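Local coordinates for phenylacetaldehyde dehydrogenase (Burkholderia cenocepacia, PDB 4O5H), which probably oxidises phenylacetaldehyde to phenylacetic acid with NAD+ as electron acceptor, as a member of the aldehyde dehydrogenase family, at residues Gly286-Ile291 against Val316-Ser321; Asn307-Asn312 against Pro418-Met423; Lys363-Val368 against Phe394-Thr399; Arg381-Gly386 against Val400-Thr405; Val410-Ile415 against Asp437-Leu442. One frame throughout, in Å; residues are numbered along the deposited sequence. Where two conformers were deposited one is given.

Contact 1 (Gly286-Ile291 against Val316-Ser321); sequences GKSPVI and VCTAGS
S288 and G320 meet in a buried, largely water-mediated contact at the starts of two neighbouring parallel strands, 288-292 and 320-326, in the seven-stranded sheet. Direct backbone pairing is poor: the bond from S321 N to S288 O, at 3.1 Å, is bent to 125° at the hydrogen and weak. Water 3 bridges the segments just before it, accepting from S288 N at 2.8 Å and donating to the carbonyls of C317 and A319. Water 1 similarly links G286 O with the hydroxyl of S321, and water 2 joins K287 NZ to S321 O. Helix 298-310 connects the two parallel strands in a beta-alpha-beta unit, and V316-A319, a type I turn, leads into the second of them. C317, in that turn, lies in the family's cysteine signature and is probably the nucleophile, as in relatives. S288 turns its OG away from its own carbonyl carbon (chi1 -59°), which sets the oxygen 3.6 Å from T318 CA, while its CB lies 3.4 Å from A319 O. Further along, the CG2 methyl of V290 rests against G320 CA at 3.6 Å, where G320 centres an inverse gamma turn. K287 bends at chi2 to bring CD and CE each 3.4 Å from S321 OG, and its NZ goes on to bond the carbonyls of V410 and E413.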
# COMPACT_ATOMS: atom_id res chain seq x y z
N GLY A 286 8.34 -4.06 -15.93
CA GLY A 286 8.95 -2.83 -16.40
C GLY A 286 9.26 -2.87 -17.88
O GLY A 286 9.40 -3.96 -18.47
N LYS A 287 9.40 -1.68 -18.44
CA LYS A 287 9.89 -1.49 -19.79
C LYS A 287 10.62 -0.14 -19.77
O LYS A 287 10.23 0.80 -20.43
CB LYS A 287 8.75 -1.52 -20.83
CG LYS A 287 9.25 -1.58 -22.26
CD LYS A 287 9.55 -3.02 -22.69
CE LYS A 287 10.32 -3.06 -23.99
NZ LYS A 287 10.55 -4.45 -24.44
N SER A 288 11.70 -0.11 -19.01
CA SER A 288 12.34 1.12 -18.62
C SER A 288 13.07 1.76 -19.78
O SER A 288 13.79 1.07 -20.53
CB SER A 288 13.34 0.85 -17.51
OG SER A 288 12.70 0.25 -16.37
N PRO A 289 12.90 3.07 -19.96
CA PRO A 289 13.57 3.75 -21.08
C PRO A 289 14.91 4.31 -20.68
O PRO A 289 15.12 4.65 -19.54
CB PRO A 289 12.63 4.90 -21.38
CG PRO A 289 12.01 5.24 -20.07
CD PRO A 289 11.87 3.92 -19.34
N VAL A 290 15.79 4.46 -21.67
CA VAL A 290 17.09 5.04 -21.53
C VAL A 290 17.14 6.20 -22.51
O VAL A 290 17.04 5.99 -23.73
CB VAL A 290 18.14 3.99 -21.93
CG1 VAL A 290 19.53 4.59 -21.96
CG2 VAL A 290 18.08 2.79 -20.99
N ILE A 291 17.28 7.41 -22.00
CA ILE A 291 17.25 8.61 -22.85
C ILE A 291 18.63 9.19 -22.97
O ILE A 291 19.21 9.60 -21.98
CB ILE A 291 16.32 9.65 -22.23
CG1 ILE A 291 14.91 9.08 -22.11
CG2 ILE A 291 16.31 10.94 -23.05
CD1 ILE A 291 13.99 10.00 -21.31
N VAL A 316 16.21 -8.43 -15.61
CA VAL A 316 16.21 -7.40 -14.60
C VAL A 316 14.92 -6.59 -14.79
O VAL A 316 14.60 -6.16 -15.90
CB VAL A 316 17.40 -6.46 -14.80
CG1 VAL A 316 17.49 -5.46 -13.67
CG2 VAL A 316 18.71 -7.25 -14.90
N CYS A 317 14.19 -6.39 -13.70
CA CYS A 317 12.90 -5.72 -13.79
C CYS A 317 13.05 -4.31 -14.36
O CYS A 317 12.23 -3.87 -15.15
CB CYS A 317 12.23 -5.68 -12.42
SG CYS A 317 13.14 -4.76 -11.18
N THR A 318 14.13 -3.61 -13.99
CA THR A 318 14.44 -2.29 -14.54
C THR A 318 15.39 -2.28 -15.73
O THR A 318 16.01 -1.25 -16.00
CB THR A 318 15.10 -1.40 -13.46
OG1 THR A 318 16.25 -2.08 -12.90
CG2 THR A 318 14.13 -1.09 -12.40
N ALA A 319 15.55 -3.39 -16.43
CA ALA A 319 16.42 -3.40 -17.60
C ALA A 319 16.08 -2.24 -18.52
O ALA A 319 14.90 -1.92 -18.78
CB ALA A 319 16.27 -4.70 -18.36
N GLY A 320 17.13 -1.59 -19.03
CA GLY A 320 16.97 -0.49 -19.98
C GLY A 320 16.63 -1.02 -21.36
O GLY A 320 17.47 -1.05 -22.25
N SER A 321 15.38 -1.39 -21.53
CA SER A 321 14.95 -2.15 -22.68
C SER A 321 14.51 -1.34 -23.89
O SER A 321 14.40 -1.89 -24.99
CB SER A 321 13.85 -3.15 -22.27
OG SER A 321 12.77 -2.50 -21.65
O HOH W 1 11.70 -4.55 -19.87
O HOH W 2 13.22 -4.32 -25.53
O HOH W 3 12.45 -2.34 -17.56

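Contact 2 (Asn307-Asn312 against Pro418-Met423); sequences NAIFFN and PVLVAM
I309, P418 and F310 bury most of this contact, in which the last turn of helix 298-310 lies on the beginning of strand 419-425. The CG1 branch of I309 stands anti to the backbone N (chi1 -177°), an orientation that points CD1 at the strand, 3.6 Å from V419 O. The same residue straddles L420 CB, which sits 4.1 Å from CG1 and equally 4.1 Å from CG2, the two side chains crossing obliquely. F310 approaches P418 at about a right angle, with ring atom CD1 at 3.9 Å from P418 CB. One rim of the ring faces the proline carbonyl in plane, F310 CE1 being 3.6 Å from P418 O. From within the helix, I309 CG2 covers one face of that ring, 3.6 Å above its centre, which limits how the phenyl can turn. On the strand side, P418 O and L420 N are bonded to T399 of the adjoining strand, and these two backbone groups are thus already paired within the sheet. No hydrogen bond crosses from helix to strand; the helix is held to this part of the sheet by the fit of aliphatic and aromatic carbon, supplemented by an aromatic edge toward one carbonyl oxygen.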
# COMPACT_ATOMS: atom_id res chain seq x y z
N ASN A 307 25.23 -1.77 -21.22
CA ASN A 307 25.15 -2.27 -19.86
C ASN A 307 23.73 -2.26 -19.30
O ASN A 307 23.32 -3.22 -18.60
CB ASN A 307 26.09 -1.49 -18.93
CG ASN A 307 27.57 -1.72 -19.27
OD1 ASN A 307 27.94 -2.58 -20.11
ND2 ASN A 307 28.45 -0.94 -18.60
N ALA A 308 22.99 -1.21 -19.60
CA ALA A 308 21.65 -1.04 -19.10
C ALA A 308 20.71 -2.18 -19.52
O ALA A 308 19.80 -2.57 -18.76
CB ALA A 308 21.07 0.28 -19.54
N ILE A 309 20.95 -2.75 -20.70
CA ILE A 309 20.13 -3.87 -21.18
C ILE A 309 20.76 -5.23 -20.91
O ILE A 309 20.07 -6.14 -20.58
CB ILE A 309 19.71 -3.69 -22.65
CG1 ILE A 309 18.78 -4.83 -23.12
CG2 ILE A 309 20.90 -3.57 -23.59
CD1 ILE A 309 17.57 -5.09 -22.23
N PHE A 310 22.06 -5.39 -21.06
CA PHE A 310 22.62 -6.73 -21.08
C PHE A 310 23.02 -7.22 -19.70
O PHE A 310 23.33 -8.40 -19.54
CB PHE A 310 23.78 -6.82 -22.08
CG PHE A 310 23.40 -6.51 -23.51
CD1 PHE A 310 22.26 -7.07 -24.08
CD2 PHE A 310 24.16 -5.66 -24.28
CE1 PHE A 310 21.89 -6.78 -25.38
CE2 PHE A 310 23.79 -5.35 -25.58
CZ PHE A 310 22.65 -5.91 -26.12
N PHE A 311 23.12 -6.32 -18.72
CA PHE A 311 23.38 -6.72 -17.32
C PHE A 311 22.43 -7.85 -16.92
O PHE A 311 21.22 -7.81 -17.21
CB PHE A 311 23.20 -5.50 -16.40
CG PHE A 311 23.13 -5.84 -14.94
CD1 PHE A 311 24.17 -6.49 -14.32
CD2 PHE A 311 22.06 -5.40 -14.15
CE1 PHE A 311 24.10 -6.80 -12.97
CE2 PHE A 311 21.98 -5.71 -12.79
CZ PHE A 311 23.02 -6.40 -12.21
N ASN A 312 22.99 -8.89 -16.31
CA ASN A 312 22.24 -10.07 -15.90
C ASN A 312 21.38 -10.66 -17.02
O ASN A 312 20.25 -11.10 -16.79
CB ASN A 312 21.35 -9.74 -14.67
CG ASN A 312 20.98 -10.97 -13.86
OD1 ASN A 312 21.82 -11.85 -13.64
ND2 ASN A 312 19.72 -11.07 -13.45
N PRO A 418 17.89 -10.43 -23.11
CA PRO A 418 18.90 -9.48 -23.56
C PRO A 418 18.53 -8.92 -24.93
O PRO A 418 19.26 -9.12 -25.91
CB PRO A 418 20.17 -10.34 -23.60
CG PRO A 418 19.68 -11.70 -23.96
CD PRO A 418 18.30 -11.82 -23.34
N VAL A 419 17.43 -8.19 -24.96
CA VAL A 419 16.89 -7.65 -26.18
C VAL A 419 16.60 -6.17 -25.98
O VAL A 419 15.74 -5.79 -25.20
CB VAL A 419 15.59 -8.37 -26.57
CG1 VAL A 419 15.06 -7.86 -27.88
CG2 VAL A 419 15.80 -9.89 -26.62
N LEU A 420 17.28 -5.36 -26.78
CA LEU A 420 17.11 -3.91 -26.80
C LEU A 420 16.31 -3.48 -28.04
O LEU A 420 16.48 -4.05 -29.10
CB LEU A 420 18.48 -3.23 -26.88
CG LEU A 420 18.52 -1.70 -26.85
CD1 LEU A 420 17.96 -1.14 -25.57
CD2 LEU A 420 19.95 -1.20 -27.02
N VAL A 421 15.43 -2.49 -27.87
CA VAL A 421 14.85 -1.78 -29.00
C VAL A 421 15.40 -0.35 -28.93
O VAL A 421 15.47 0.21 -27.84
CB VAL A 421 13.32 -1.82 -29.04
CG1 VAL A 421 12.84 -3.26 -29.15
CG2 VAL A 421 12.69 -1.15 -27.80
N ALA A 422 15.82 0.20 -30.08
CA ALA A 422 16.44 1.51 -30.06
C ALA A 422 15.89 2.40 -31.18
O ALA A 422 15.87 1.98 -32.35
CB ALA A 422 17.93 1.37 -30.23
N MET A 423 15.52 3.62 -30.81
CA MET A 423 14.88 4.59 -31.72
C MET A 423 15.39 6.01 -31.50
O MET A 423 15.80 6.35 -30.39
CB MET A 423 13.36 4.58 -31.49
CG MET A 423 12.66 3.30 -31.97
SD MET A 423 11.17 2.88 -31.02
CE MET A 423 11.92 2.21 -29.56

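Contact 3 (Lys363-Val368 against Phe394-Thr399); sequences KQRERV and FFVEPT
R365 meets F394 and V396 with different parts of one long side chain, joining the first turns of helix 362-378 to the loop that leads into strand 399-402. Its CG stands anti to the backbone N (chi1 177°), which carries the chain straight off the helix toward the loop. The aliphatic part does the first touching: CG packs on the CG2 methyl of V396 at 3.7 Å, and CD passes 4.1 Å from F395 O. A bend at chi3 (58°) then swings the guanidinium toward F394. There NH1 lies 3.8 Å from ring atom CD1, and the two flat groups stand nearly perpendicular, with planes 80° apart. The ring offers its edge, with NH1 close to the ring plane, while the guanidinium offers a face to CD1. The cation is therefore not over the pi face. V396 divides its methyls between two helix residues one turn apart, since CG1 faces V368 CG1 at a looser 4.3 Å while CG2 takes R365. Beyond it, T399 OG1 donates to E397 O (2.7 Å) from above the carbonyl plane and also receives G386 N, while E397 bridges to R387. F394 is about 8 Å by its side chain from the bound sodium ion. R365 also touches a crystal neighbour, which may influence its outer torsions. With no hydrogen bond or salt bridge across, the contact depends on methylene and methyl packing inside and an arginine-phenylalanine edge outside; within these two segments the guanidinium is met by a ring edge, not by a polar partner.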
# COMPACT_ATOMS: atom_id res chain seq x y z
N LYS A 363 11.77 -22.41 -20.89
CA LYS A 363 10.56 -21.60 -21.05
C LYS A 363 10.93 -20.15 -21.31
O LYS A 363 10.32 -19.49 -22.13
CB LYS A 363 9.68 -21.67 -19.78
N GLN A 364 11.96 -19.67 -20.61
CA GLN A 364 12.39 -18.31 -20.79
C GLN A 364 13.01 -18.11 -22.15
O GLN A 364 12.71 -17.10 -22.79
CB GLN A 364 13.37 -17.85 -19.73
CG GLN A 364 12.72 -17.32 -18.49
CD GLN A 364 11.69 -16.28 -18.76
OE1 GLN A 364 10.53 -16.51 -18.49
NE2 GLN A 364 12.10 -15.15 -19.33
N ARG A 365 13.80 -19.07 -22.61
CA ARG A 365 14.33 -18.96 -23.96
C ARG A 365 13.20 -18.96 -25.01
O ARG A 365 13.23 -18.16 -25.92
CB ARG A 365 15.31 -20.08 -24.26
CG ARG A 365 15.82 -20.00 -25.71
CD ARG A 365 16.61 -21.21 -26.07
NE ARG A 365 15.81 -22.45 -25.89
CZ ARG A 365 16.29 -23.67 -25.62
NH1 ARG A 365 17.58 -23.88 -25.49
NH2 ARG A 365 15.45 -24.71 -25.47
N GLU A 366 12.19 -19.80 -24.81
CA GLU A 366 11.05 -19.84 -25.71
C GLU A 366 10.33 -18.49 -25.77
O GLU A 366 10.10 -17.96 -26.86
CB GLU A 366 10.09 -20.94 -25.28
CG GLU A 366 8.83 -21.07 -26.10
CD GLU A 366 7.93 -22.21 -25.65
OE1 GLU A 366 8.39 -23.11 -24.94
OE2 GLU A 366 6.75 -22.23 -26.03
N ARG A 367 10.08 -17.90 -24.62
CA ARG A 367 9.46 -16.57 -24.56
C ARG A 367 10.29 -15.48 -25.23
O ARG A 367 9.78 -14.69 -26.03
CB ARG A 367 9.23 -16.15 -23.12
CG ARG A 367 8.05 -16.85 -22.47
CD ARG A 367 7.86 -16.39 -21.03
NE ARG A 367 7.62 -14.95 -20.98
CZ ARG A 367 6.44 -14.38 -21.23
NH1 ARG A 367 5.38 -15.12 -21.57
NH2 ARG A 367 6.32 -13.07 -21.14
N VAL A 368 11.57 -15.43 -24.89
CA VAL A 368 12.42 -14.38 -25.40
C VAL A 368 12.58 -14.49 -26.91
O VAL A 368 12.47 -13.50 -27.62
CB VAL A 368 13.79 -14.39 -24.67
CG1 VAL A 368 14.77 -13.46 -25.35
CG2 VAL A 368 13.61 -13.97 -23.23
N PHE A 394 20.50 -22.83 -22.07
CA PHE A 394 19.41 -21.99 -22.55
C PHE A 394 19.92 -20.62 -23.01
O PHE A 394 19.46 -19.56 -22.58
CB PHE A 394 18.31 -21.87 -21.49
CG PHE A 394 17.94 -23.17 -20.86
CD1 PHE A 394 17.57 -24.25 -21.67
CD2 PHE A 394 17.99 -23.35 -19.50
CE1 PHE A 394 17.22 -25.47 -21.10
CE2 PHE A 394 17.64 -24.57 -18.93
CZ PHE A 394 17.25 -25.62 -19.72
N PHE A 395 20.84 -20.64 -23.96
CA PHE A 395 21.57 -19.45 -24.38
C PHE A 395 20.84 -18.72 -25.51
O PHE A 395 20.27 -19.35 -26.41
CB PHE A 395 22.96 -19.86 -24.86
CG PHE A 395 23.89 -20.28 -23.76
CD1 PHE A 395 24.58 -19.33 -23.01
CD2 PHE A 395 24.12 -21.63 -23.51
CE1 PHE A 395 25.47 -19.71 -22.02
CE2 PHE A 395 24.99 -22.00 -22.52
CZ PHE A 395 25.67 -21.04 -21.77
N VAL A 396 20.91 -17.39 -25.44
CA VAL A 396 20.38 -16.50 -26.44
C VAL A 396 21.37 -15.36 -26.67
O VAL A 396 22.02 -14.89 -25.73
CB VAL A 396 19.07 -15.90 -25.94
CG1 VAL A 396 18.61 -14.78 -26.85
CG2 VAL A 396 18.02 -17.00 -25.85
N GLU A 397 21.55 -14.97 -27.93
CA GLU A 397 22.46 -13.86 -28.29
C GLU A 397 21.97 -12.51 -27.82
O GLU A 397 20.77 -12.23 -27.91
CB GLU A 397 22.59 -13.77 -29.78
CG GLU A 397 23.25 -14.96 -30.40
CD GLU A 397 23.41 -14.78 -31.87
OE1 GLU A 397 22.59 -14.06 -32.50
OE2 GLU A 397 24.37 -15.37 -32.39
N PRO A 398 22.87 -11.68 -27.28
CA PRO A 398 22.53 -10.30 -27.03
C PRO A 398 22.03 -9.72 -28.34
O PRO A 398 22.70 -9.84 -29.35
CB PRO A 398 23.84 -9.65 -26.63
CG PRO A 398 24.67 -10.76 -26.12
CD PRO A 398 24.27 -11.96 -26.92
N THR A 399 20.86 -9.10 -28.29
CA THR A 399 20.15 -8.70 -29.47
C THR A 399 19.76 -7.23 -29.44
O THR A 399 19.24 -6.73 -28.43
CB THR A 399 18.91 -9.59 -29.61
OG1 THR A 399 19.34 -10.93 -29.77
CG2 THR A 399 18.10 -9.22 -30.81

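Contact 4 (Arg381-Gly386 against Val400-Thr405); sequences RAAAGG and VLVDTT
R381 and V402 form an antiparallel hydrogen-bonded pair that fastens the outermost strand, 381-384, to strand 399-402. Backbone bonds come first. R381 N reaches V402 O at 3.0 Å and V402 N returns to R381 O at 2.8 Å, both nearly straight. A382 and L401 follow as a non-hydrogen-bonded pair. V400 O then takes two donors, A383 N at 2.8 Å and, weakly, A384 N at 3.4 Å, and V400 N closes the set on A384 O at 3.0 Å. The charged interaction belongs to R381 and D403. R381 CG occupies the position between backbone N and carbonyl carbon (chi1 85°), and the chain then runs extended to NE, which bonds D403 OD2 at 2.9 Å. This salt bridge is bent: the angle at the hydrogen is 133°, the guanidinium and carboxylate planes are 65° apart, and NE meets OD2 from above the carboxylate plane. A methyl lies over the flat face of the same cation, V402 CG2 being 3.5 Å above the centre of the guanidinium. Apolar packing completes the contact. A384 and V400 share the side of V402, their CB atoms in contact, and helix 330-343 packs against A384, V400 and V402 on that face. A382 and the CD2 methyl of L401 meet on the other side, where F376 of helix 362-378 touches both. The extra residue at A383 shifts the register by one between A382 and A384; two residues facing V400 across antiparallel strands define a classic beta bulge, here at the edge of the mixed sheet.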
# COMPACT_ATOMS: atom_id res chain seq x y z
N ARG A 381 14.50 -4.89 -37.45
CA ARG A 381 15.66 -5.62 -37.85
C ARG A 381 16.74 -5.62 -36.81
O ARG A 381 16.83 -4.69 -35.99
CB ARG A 381 16.19 -5.13 -39.19
CG ARG A 381 17.11 -3.96 -39.16
CD ARG A 381 17.51 -3.52 -40.57
NE ARG A 381 17.93 -2.13 -40.46
CZ ARG A 381 19.12 -1.75 -40.00
NH1 ARG A 381 20.02 -2.64 -39.66
NH2 ARG A 381 19.41 -0.46 -39.88
N ALA A 382 17.55 -6.68 -36.84
CA ALA A 382 18.60 -6.86 -35.85
C ALA A 382 19.89 -6.18 -36.28
O ALA A 382 20.48 -6.52 -37.30
CB ALA A 382 18.85 -8.33 -35.62
N ALA A 383 20.33 -5.20 -35.52
CA ALA A 383 21.64 -4.61 -35.71
C ALA A 383 22.68 -5.50 -35.08
O ALA A 383 23.87 -5.39 -35.39
CB ALA A 383 21.69 -3.23 -35.08
N ALA A 384 22.25 -6.34 -34.13
CA ALA A 384 23.12 -7.34 -33.56
C ALA A 384 22.28 -8.49 -33.05
O ALA A 384 21.16 -8.27 -32.62
CB ALA A 384 23.96 -6.74 -32.45
N GLY A 385 22.83 -9.70 -33.08
CA GLY A 385 22.19 -10.86 -32.48
C GLY A 385 20.99 -11.39 -33.24
O GLY A 385 20.97 -11.33 -34.45
N GLY A 386 19.99 -11.86 -32.52
CA GLY A 386 18.76 -12.40 -33.11
C GLY A 386 18.40 -13.90 -32.94
O GLY A 386 17.20 -14.29 -32.99
N VAL A 400 20.06 -6.51 -30.52
CA VAL A 400 19.69 -5.11 -30.65
C VAL A 400 18.81 -4.95 -31.88
O VAL A 400 19.23 -5.29 -33.00
CB VAL A 400 20.92 -4.21 -30.83
CG1 VAL A 400 20.52 -2.74 -31.00
CG2 VAL A 400 21.83 -4.36 -29.61
N LEU A 401 17.59 -4.47 -31.67
CA LEU A 401 16.63 -4.26 -32.72
C LEU A 401 16.46 -2.79 -33.02
O LEU A 401 16.30 -1.98 -32.11
CB LEU A 401 15.28 -4.86 -32.33
CG LEU A 401 15.24 -6.37 -32.02
CD1 LEU A 401 13.87 -6.82 -31.59
CD2 LEU A 401 15.69 -7.13 -33.25
N VAL A 402 16.49 -2.47 -34.32
CA VAL A 402 16.24 -1.12 -34.81
C VAL A 402 15.10 -1.14 -35.84
O VAL A 402 14.60 -2.19 -36.19
CB VAL A 402 17.49 -0.47 -35.43
CG1 VAL A 402 18.58 -0.38 -34.39
CG2 VAL A 402 17.97 -1.24 -36.65
N ASP A 403 14.69 0.04 -36.28
CA ASP A 403 13.55 0.21 -37.18
C ASP A 403 12.30 -0.24 -36.48
O ASP A 403 11.35 -0.74 -37.10
CB ASP A 403 13.70 -0.56 -38.50
CG ASP A 403 14.90 -0.10 -39.33
OD1 ASP A 403 15.36 1.03 -39.16
OD2 ASP A 403 15.34 -0.90 -40.17
N THR A 404 12.28 -0.07 -35.17
CA THR A 404 11.10 -0.41 -34.38
C THR A 404 10.18 0.79 -34.26
O THR A 404 10.60 1.91 -34.48
CB THR A 404 11.48 -0.85 -32.97
OG1 THR A 404 12.33 0.14 -32.38
CG2 THR A 404 12.20 -2.19 -33.00
N THR A 405 8.92 0.55 -33.92
CA THR A 405 7.96 1.64 -33.65
C THR A 405 7.23 1.35 -32.33
O THR A 405 7.20 0.21 -31.86
CB THR A 405 6.88 1.72 -34.74
OG1 THR A 405 6.12 0.51 -34.70
CG2 THR A 405 7.49 1.89 -36.13

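Contact 5 (Val410-Ile415 against Asp437-Leu442); sequences VVREEI and DTPYGL
R412 reaches over from helix 409-412 to D437, in the loop that precedes strand 443-447. From CB to NE the side chain is a spacer with nothing of 437-442 within 4.2 Å. CG is turned away from the carbonyl carbon (chi1 -61°), and bends at chi2 and chi3 then aim the guanidinium at the aspartate. CZ lies 3.9 Å from D437 O. NH1 makes the salt bridge, 3.1 Å from D437 OD2, with a weak second bond to OD1. The acceptor lies close to the guanidinium plane but NH1 comes from above the carboxylate plane, and the two flat groups are 56° apart. Q406 serves both ends, its NE2 donating to D437 OD2 and its O weakly accepting from NH1. NH2 lies 3.4 Å from D437 O, with T438 CA and P439 CD farther off. R412 was modelled in two conformers; the geometry is that of one. Water 6 donates to D437 OD1 and weakly accepts from NH2. Water 5 donates to R412 O at 2.6 Å and bonds T438 OG1, which accepts from Y440 N in an ST turn. Water 7 links E414 N (2.9 Å) with Y440 OH (2.7 Å), while water 4 donates to V411 O and D437 O. One charged pair, three water bridges from backbone groups and one, weak at the arginine, between side chains make this a polar, solvent-mediated junction with little carbon packing.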
# COMPACT_ATOMS: atom_id res chain seq x y z
N VAL A 410 7.45 -5.92 -29.32
CA VAL A 410 8.77 -5.81 -28.69
C VAL A 410 9.03 -4.50 -27.99
O VAL A 410 9.82 -4.44 -27.07
CB VAL A 410 9.96 -6.06 -29.65
CG1 VAL A 410 10.07 -7.54 -29.98
CG2 VAL A 410 9.87 -5.21 -30.90
N VAL A 411 8.37 -3.44 -28.45
CA VAL A 411 8.48 -2.16 -27.76
C VAL A 411 7.49 -2.06 -26.60
O VAL A 411 7.83 -1.44 -25.57
CB VAL A 411 8.30 -0.97 -28.73
CG1 VAL A 411 8.45 0.36 -28.02
CG2 VAL A 411 9.32 -1.04 -29.88
N ARG A 412 6.28 -2.58 -26.76
CA ARG A 412 5.24 -2.41 -25.74
C ARG A 412 5.36 -3.36 -24.57
O ARG A 412 5.06 -3.00 -23.43
CB ARG A 412 3.88 -2.60 -26.37
CG ARG A 412 3.73 -1.52 -27.42
CD ARG A 412 2.39 -0.80 -27.42
NE ARG A 412 2.15 -0.14 -26.13
CZ ARG A 412 2.34 1.15 -25.87
NH1 ARG A 412 2.77 1.99 -26.81
NH2 ARG A 412 2.08 1.61 -24.66
N GLU A 413 5.82 -4.58 -24.83
CA GLU A 413 5.77 -5.64 -23.82
C GLU A 413 7.15 -5.96 -23.23
O GLU A 413 8.17 -5.91 -23.93
CB GLU A 413 5.20 -6.90 -24.47
CG GLU A 413 3.75 -6.73 -24.91
CD GLU A 413 3.19 -7.96 -25.59
OE1 GLU A 413 3.55 -9.11 -25.25
OE2 GLU A 413 2.36 -7.77 -26.47
N GLU A 414 7.16 -6.33 -21.96
CA GLU A 414 8.37 -6.76 -21.25
C GLU A 414 8.83 -8.11 -21.79
O GLU A 414 8.08 -9.08 -21.76
CB GLU A 414 8.13 -6.88 -19.72
CG GLU A 414 9.38 -7.31 -18.92
CD GLU A 414 9.29 -7.06 -17.40
OE1 GLU A 414 8.21 -7.17 -16.89
OE2 GLU A 414 10.32 -6.69 -16.74
N ILE A 415 10.08 -8.15 -22.22
CA ILE A 415 10.70 -9.33 -22.81
C ILE A 415 11.47 -10.12 -21.78
O ILE A 415 11.41 -11.36 -21.75
CB ILE A 415 11.64 -8.92 -23.97
CG1 ILE A 415 10.82 -8.28 -25.09
CG2 ILE A 415 12.39 -10.12 -24.52
CD1 ILE A 415 11.65 -7.65 -26.20
N ASP A 437 5.30 6.49 -22.71
CA ASP A 437 4.33 5.72 -23.50
C ASP A 437 4.47 4.20 -23.21
O ASP A 437 4.95 3.42 -24.06
CB ASP A 437 4.52 6.04 -25.01
CG ASP A 437 3.55 5.27 -25.91
OD1 ASP A 437 2.40 5.08 -25.48
OD2 ASP A 437 3.95 4.84 -27.02
N THR A 438 4.02 3.83 -22.02
CA THR A 438 4.13 2.48 -21.47
C THR A 438 3.15 2.41 -20.32
O THR A 438 2.92 3.41 -19.64
CB THR A 438 5.57 2.16 -21.00
OG1 THR A 438 5.61 0.90 -20.35
CG2 THR A 438 6.10 3.21 -20.00
N PRO A 439 2.60 1.22 -20.06
CA PRO A 439 1.83 1.06 -18.84
C PRO A 439 2.73 1.02 -17.59
O PRO A 439 2.23 1.17 -16.49
CB PRO A 439 1.13 -0.27 -19.04
CG PRO A 439 1.97 -1.00 -20.02
CD PRO A 439 2.51 0.04 -20.94
N TYR A 440 4.05 0.85 -17.78
CA TYR A 440 4.96 0.63 -16.67
C TYR A 440 5.56 1.92 -16.12
O TYR A 440 5.31 3.01 -16.67
CB TYR A 440 6.08 -0.31 -17.10
CG TYR A 440 5.58 -1.69 -17.44
CD1 TYR A 440 4.93 -2.47 -16.47
CD2 TYR A 440 5.74 -2.22 -18.71
CE1 TYR A 440 4.50 -3.75 -16.77
CE2 TYR A 440 5.29 -3.49 -19.01
CZ TYR A 440 4.69 -4.25 -18.03
OH TYR A 440 4.26 -5.52 -18.32
N GLY A 441 6.31 1.81 -15.03
CA GLY A 441 6.93 2.98 -14.44
C GLY A 441 7.93 2.62 -13.37
O GLY A 441 7.89 3.19 -12.29
N LEU A 442 8.82 1.66 -13.67
CA LEU A 442 9.71 1.16 -12.65
C LEU A 442 11.02 1.93 -12.61
O LEU A 442 11.43 2.38 -11.53
CB LEU A 442 9.97 -0.32 -12.88
CG LEU A 442 10.61 -1.09 -11.71
CD1 LEU A 442 9.94 -0.91 -10.36
CD2 LEU A 442 10.64 -2.56 -12.05
O HOH W 4 6.62 1.01 -24.46
O HOH W 5 5.59 -0.59 -22.62
O HOH W 6 0.97 4.46 -23.23
O HOH W 7 4.50 -6.59 -20.76

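In the fold
Contacts 1 and 2 are buried, contacts 3 and 4 partly so, and contact 5 lies at the surface. Contacts 1, 2 and 4 involve five neighbouring strands and helix 298-310, and are tied to one another by backbone bonds: G320 N meets A308 O, S321 O meets V421 N, and L420 O meets L401 N. Contact 3 runs into the sheet where its loop becomes strand 399-402, and contacts 1 and 5 meet through the lysine of contact 1. Chemistry follows position: contact 2 is apolar packing with carbon against carbonyl oxygen and no crossing hydrogen bond, contact 1 uses bridging waters, contact 4 strand pairing plus an exposed salt bridge, contact 3 arginine against apolar groups, and contact 5 charge and water.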